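AP endonuclease, family 2 (Brucella melitensis biovar Abortus, PDB 3NGF) probably acts as a manganese-binding hydroxypyruvate isomerase, built as a TIM barrel of the xylose isomerase-like, AP endonuclease family 2 type. Local coordinates at residues 45-57 with 95-107. Sequence-based numbering, arbitrary orientation.
Sequences PYDFDADVIAREL and VDIALHYALALDC
Tyr101 and Tyr46 both carry CG beside the backbone N and opposite the carbonyl carbon; in Tyr101 (chi1 -81°) this puts the ring between Tyr46 and Ala50, and in Tyr46 it turns the ring's own edge onto Tyr101. Tyr46 presents its CD1 edge to one face of Tyr101, an edge-to-face pair with planes at 77°. Ala50 CB covers the opposite face as a CH-pi contact, 4.1 Å from the ring centroid, and also touches Ala104 CB. At the ring edge, Tyr101 OH donates to Phe48 O at 2.6 Å, in the plane of the ring and almost in line with the carbonyl. Farther along, Leu105 CD2 lies against Ile53 CG2, while Leu57 CD1 reaches Leu105 CB. One water joins Asp49 OD1, which also caps the helix through Asp51 N, to His100 NE2. The contact thus illustrates how consecutive outer helices of a TIM barrel, with segments 50-57 and 95-104 inclined by 31°, pack side by side over strand 63-68, whose Phe67 touches both tyrosines. With both faces covered and its hydroxyl bonded, the Tyr101 ring is probably fixed in rotation, tying the loop before helix 50-57 to helix 88-104.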
loop_
_atom_site.group_PDB
_atom_site.type_symbol
_atom_site.label_atom_id
_atom_site.label_comp_id
_atom_site.label_asym_id
_atom_site.label_seq_id
_atom_site.Cartn_x
_atom_site.Cartn_y
_atom_site.Cartn_z
ATOM N N PRO A 45 -0.615 -6.368 -10.559
ATOM C CA PRO A 45 0.112 -6.645 -11.803
ATOM C C PRO A 45 -0.409 -7.852 -12.594
ATOM O O PRO A 45 0.149 -8.180 -13.650
ATOM C CB PRO A 45 1.502 -6.964 -11.294
ATOM C CG PRO A 45 1.247 -7.631 -9.994
ATOM C CD PRO A 45 0.060 -6.952 -9.390
ATOM N N TYR A 46 -1.467 -8.501 -12.110
ATOM C CA TYR A 46 -1.765 -9.879 -12.500
ATOM C C TYR A 46 -2.319 -10.026 -13.913
ATOM O O TYR A 46 -2.326 -11.147 -14.441
ATOM C CB TYR A 46 -2.670 -10.567 -11.454
ATOM C CG TYR A 46 -2.058 -10.453 -10.075
ATOM C CD1 TYR A 46 -0.868 -11.096 -9.778
ATOM C CD2 TYR A 46 -2.607 -9.638 -9.106
ATOM C CE1 TYR A 46 -0.267 -10.967 -8.577
ATOM C CE2 TYR A 46 -2.011 -9.505 -7.883
ATOM C CZ TYR A 46 -0.825 -10.150 -7.620
ATOM O OH TYR A 46 -0.200 -10.021 -6.393
ATOM N N ASP A 47 -2.778 -8.921 -14.523
ATOM C CA ASP A 47 -3.235 -8.952 -15.923
ATOM C C ASP A 47 -2.089 -8.740 -16.918
ATOM O O ASP A 47 -2.330 -8.716 -18.133
ATOM C CB ASP A 47 -4.370 -7.943 -16.178
ATOM C CG ASP A 47 -5.265 -8.329 -17.392
ATOM O OD1 ASP A 47 -5.631 -9.531 -17.569
ATOM O OD2 ASP A 47 -5.622 -7.408 -18.170
ATOM N N PHE A 48 -0.861 -8.627 -16.408
ATOM C CA PHE A 48 0.351 -8.487 -17.223
ATOM C C PHE A 48 1.382 -9.570 -16.892
ATOM O O PHE A 48 1.409 -10.089 -15.768
ATOM C CB PHE A 48 0.941 -7.074 -17.030
ATOM C CG PHE A 48 -0.005 -5.955 -17.403
ATOM C CD1 PHE A 48 -0.911 -5.435 -16.469
ATOM C CD2 PHE A 48 0.013 -5.409 -18.691
ATOM C CE1 PHE A 48 -1.782 -4.408 -16.822
ATOM C CE2 PHE A 48 -0.837 -4.391 -19.057
ATOM C CZ PHE A 48 -1.752 -3.877 -18.133
ATOM N N ASP A 49 2.208 -9.929 -17.877
ATOM C CA ASP A 49 3.332 -10.875 -17.729
ATOM C C ASP A 49 4.363 -10.266 -16.753
ATOM O O ASP A 49 4.820 -9.137 -16.936
ATOM C CB ASP A 49 3.960 -11.153 -19.107
ATOM C CG ASP A 49 5.215 -12.072 -19.075
ATOM O OD1 ASP A 49 5.560 -12.697 -18.038
ATOM O OD2 ASP A 49 5.859 -12.191 -20.139
ATOM N N ALA A 50 4.726 -11.028 -15.721
ATOM C CA ALA A 50 5.745 -10.571 -14.776
ATOM C C ALA A 50 7.044 -10.162 -15.476
ATOM O O ALA A 50 7.673 -9.189 -15.061
ATOM C CB ALA A 50 6.043 -11.638 -13.715
ATOM N N ASP A 51 7.456 -10.922 -16.493
ATOM C CA ASP A 51 8.696 -10.619 -17.198
ATOM C C ASP A 51 8.644 -9.216 -17.864
ATOM O O ASP A 51 9.669 -8.527 -17.967
ATOM C CB ASP A 51 9.005 -11.656 -18.274
ATOM C CG ASP A 51 9.502 -12.994 -17.731
ATOM O OD1 ASP A 51 9.653 -13.179 -16.499
ATOM O OD2 ASP A 51 9.780 -13.860 -18.607
ATOM N N VAL A 52 7.473 -8.827 -18.374
ATOM C CA VAL A 52 7.291 -7.547 -19.036
ATOM C C VAL A 52 7.416 -6.421 -18.003
ATOM O O VAL A 52 8.140 -5.465 -18.230
ATOM C CB VAL A 52 5.927 -7.481 -19.798
ATOM C CG1 VAL A 52 5.628 -6.059 -20.316
ATOM C CG2 VAL A 52 5.906 -8.521 -20.926
ATOM N N ILE A 53 6.725 -6.550 -16.866
ATOM C CA ILE A 53 6.853 -5.560 -15.789
ATOM C C ILE A 53 8.295 -5.481 -15.276
ATOM O O ILE A 53 8.821 -4.383 -15.074
ATOM C CB ILE A 53 5.893 -5.836 -14.604
ATOM C CG1 ILE A 53 4.437 -5.658 -15.025
ATOM C CG2 ILE A 53 6.194 -4.881 -13.444
ATOM C CD1 ILE A 53 3.416 -6.090 -13.920
ATOM N N ALA A 54 8.964 -6.630 -15.131
ATOM C CA ALA A 54 10.404 -6.643 -14.716
ATOM C C ALA A 54 11.258 -5.797 -15.683
ATOM O O ALA A 54 12.136 -5.015 -15.251
ATOM C CB ALA A 54 10.955 -8.109 -14.660
ATOM N N ARG A 55 10.998 -5.948 -16.975
ATOM C CA ARG A 55 11.733 -5.199 -18.008
ATOM C C ARG A 55 11.386 -3.715 -17.986
ATOM O O ARG A 55 12.247 -2.866 -18.170
ATOM C CB ARG A 55 11.535 -5.821 -19.397
ATOM C CG ARG A 55 12.409 -7.070 -19.637
ATOM C CD ARG A 55 12.335 -7.515 -21.095
ATOM N NE ARG A 55 11.016 -8.082 -21.437
ATOM C CZ ARG A 55 10.656 -9.345 -21.268
ATOM N NH1 ARG A 55 9.432 -9.742 -21.605
ATOM N NH2 ARG A 55 11.502 -10.226 -20.766
ATOM N N GLU A 56 10.129 -3.387 -17.708
ATOM C CA GLU A 56 9.759 -1.981 -17.497
ATOM C C GLU A 56 10.593 -1.336 -16.386
ATOM O O GLU A 56 11.099 -0.215 -16.539
ATOM C CB GLU A 56 8.288 -1.835 -17.126
ATOM C CG GLU A 56 7.252 -2.126 -18.176
ATOM C CD GLU A 56 7.229 -1.159 -19.342
ATOM O OE1 GLU A 56 7.903 -0.082 -19.309
ATOM O OE2 GLU A 56 6.501 -1.485 -20.309
ATOM N N LEU A 57 10.703 -2.019 -15.262
ATOM C CA LEU A 57 11.487 -1.540 -14.119
ATOM C C LEU A 57 12.968 -1.375 -14.452
ATOM O O LEU A 57 13.572 -0.353 -14.130
ATOM C CB LEU A 57 11.341 -2.500 -12.937
ATOM C CG LEU A 57 9.940 -2.620 -12.344
ATOM C CD1 LEU A 57 9.902 -3.807 -11.340
ATOM C CD2 LEU A 57 9.459 -1.308 -11.684
ATOM N N VAL A 95 -1.126 -16.302 -2.399
ATOM C CA VAL A 95 0.204 -15.952 -1.929
ATOM C C VAL A 95 1.289 -16.424 -2.890
ATOM O O VAL A 95 2.253 -15.692 -3.125
ATOM C CB VAL A 95 0.483 -16.479 -0.503
ATOM C CG1 VAL A 95 1.983 -16.217 -0.087
ATOM C CG2 VAL A 95 -0.461 -15.818 0.464
ATOM N N ASP A 96 1.130 -17.635 -3.427
ATOM C CA ASP A 96 2.067 -18.185 -4.414
ATOM C C ASP A 96 2.175 -17.280 -5.637
ATOM O O ASP A 96 3.276 -17.006 -6.126
ATOM C CB ASP A 96 1.636 -19.590 -4.860
ATOM C CG ASP A 96 1.801 -20.633 -3.765
ATOM O OD1 ASP A 96 2.755 -20.527 -2.978
ATOM O OD2 ASP A 96 0.975 -21.573 -3.692
ATOM N N ILE A 97 1.021 -16.828 -6.115
ATOM C CA ILE A 97 0.916 -15.983 -7.281
ATOM C C ILE A 97 1.589 -14.642 -7.002
ATOM O O ILE A 97 2.418 -14.189 -7.790
ATOM C CB ILE A 97 -0.566 -15.749 -7.673
ATOM C CG1 ILE A 97 -1.223 -17.057 -8.150
ATOM C CG2 ILE A 97 -0.673 -14.703 -8.794
ATOM C CD1 ILE A 97 -2.714 -16.902 -8.476
ATOM N N ALA A 98 1.258 -14.035 -5.857
ATOM C CA ALA A 98 1.918 -12.782 -5.432
ATOM C C ALA A 98 3.453 -12.915 -5.303
ATOM O O ALA A 98 4.185 -12.030 -5.743
ATOM C CB ALA A 98 1.309 -12.292 -4.116
ATOM N N LEU A 99 3.909 -14.029 -4.736
ATOM C CA LEU A 99 5.341 -14.330 -4.554
ATOM C C LEU A 99 6.054 -14.430 -5.899
ATOM O O LEU A 99 7.145 -13.855 -6.055
ATOM C CB LEU A 99 5.549 -15.604 -3.702
ATOM C CG LEU A 99 6.981 -16.051 -3.369
ATOM C CD1 LEU A 99 7.794 -14.917 -2.727
ATOM C CD2 LEU A 99 6.993 -17.321 -2.474
ATOM N N HIS A 100 5.449 -15.124 -6.864
ATOM C CA HIS A 100 6.000 -15.208 -8.231
ATOM C C HIS A 100 6.291 -13.829 -8.802
ATOM O O HIS A 100 7.395 -13.569 -9.279
ATOM C CB HIS A 100 5.072 -15.982 -9.188
ATOM C CG HIS A 100 5.445 -15.841 -10.629
ATOM N ND1 HIS A 100 6.562 -16.449 -11.173
ATOM C CD2 HIS A 100 4.873 -15.134 -11.637
ATOM C CE1 HIS A 100 6.653 -16.125 -12.453
ATOM N NE2 HIS A 100 5.638 -15.339 -12.764
ATOM N N TYR A 101 5.309 -12.924 -8.705
ATOM C CA TYR A 101 5.512 -11.565 -9.164
ATOM C C TYR A 101 6.507 -10.787 -8.310
ATOM O O TYR A 101 7.338 -10.042 -8.843
ATOM C CB TYR A 101 4.171 -10.807 -9.219
ATOM C CG TYR A 101 3.359 -11.090 -10.442
ATOM C CD1 TYR A 101 2.628 -12.276 -10.562
ATOM C CD2 TYR A 101 3.288 -10.173 -11.485
ATOM C CE1 TYR A 101 1.878 -12.540 -11.679
ATOM C CE2 TYR A 101 2.533 -10.424 -12.602
ATOM C CZ TYR A 101 1.830 -11.609 -12.704
ATOM O OH TYR A 101 1.089 -11.860 -13.829
ATOM N N ALA A 102 6.448 -10.958 -6.997
ATOM C CA ALA A 102 7.392 -10.259 -6.102
ATOM C C ALA A 102 8.842 -10.635 -6.385
ATOM O O ALA A 102 9.703 -9.769 -6.427
ATOM C CB ALA A 102 7.062 -10.524 -4.628
ATOM N N LEU A 103 9.113 -11.911 -6.639
ATOM C CA LEU A 103 10.477 -12.298 -6.985
ATOM C C LEU A 103 10.893 -11.732 -8.352
ATOM O O LEU A 103 12.005 -11.198 -8.489
ATOM C CB LEU A 103 10.618 -13.824 -6.903
ATOM C CG LEU A 103 10.418 -14.411 -5.494
ATOM C CD1 LEU A 103 10.398 -15.963 -5.511
ATOM C CD2 LEU A 103 11.521 -13.919 -4.535
ATOM N N ALA A 104 10.013 -11.810 -9.345
ATOM C CA ALA A 104 10.289 -11.229 -10.655
ATOM C C ALA A 104 10.609 -9.736 -10.648
ATOM O O ALA A 104 11.468 -9.262 -11.410
ATOM C CB ALA A 104 9.155 -11.541 -11.647
ATOM N N LEU A 105 9.901 -8.989 -9.799
ATOM C CA LEU A 105 10.045 -7.549 -9.705
ATOM C C LEU A 105 10.996 -7.075 -8.588
ATOM O O LEU A 105 11.136 -5.860 -8.378
ATOM C CB LEU A 105 8.662 -6.908 -9.486
ATOM C CG LEU A 105 7.547 -7.297 -10.456
ATOM C CD1 LEU A 105 6.313 -6.410 -10.238
ATOM C CD2 LEU A 105 7.990 -7.277 -11.886
ATOM N N ASP A 106 11.663 -8.023 -7.915
ATOM C CA ASP A 106 12.489 -7.758 -6.726
ATOM C C ASP A 106 11.768 -6.825 -5.715
ATOM O O ASP A 106 12.357 -5.852 -5.206
ATOM C CB ASP A 106 13.836 -7.188 -7.160
ATOM C CG ASP A 106 14.855 -7.095 -6.022
ATOM O OD1 ASP A 106 14.785 -7.871 -5.050
ATOM O OD2 ASP A 106 15.755 -6.220 -6.119
ATOM N N CYS A 107 10.501 -7.126 -5.442
ATOM C CA CYS A 107 9.677 -6.318 -4.541
ATOM C C CYS A 107 9.705 -6.981 -3.183
ATOM O O CYS A 107 9.512 -8.210 -3.079
ATOM C CB CYS A 107 8.249 -6.227 -5.051
ATOM S SG CYS A 107 7.177 -5.160 -4.047
HETATM O O HOH W 1 5.294 -14.520 -15.699
HETATM O O HOH W 2 3.343 -13.479 -15.048
#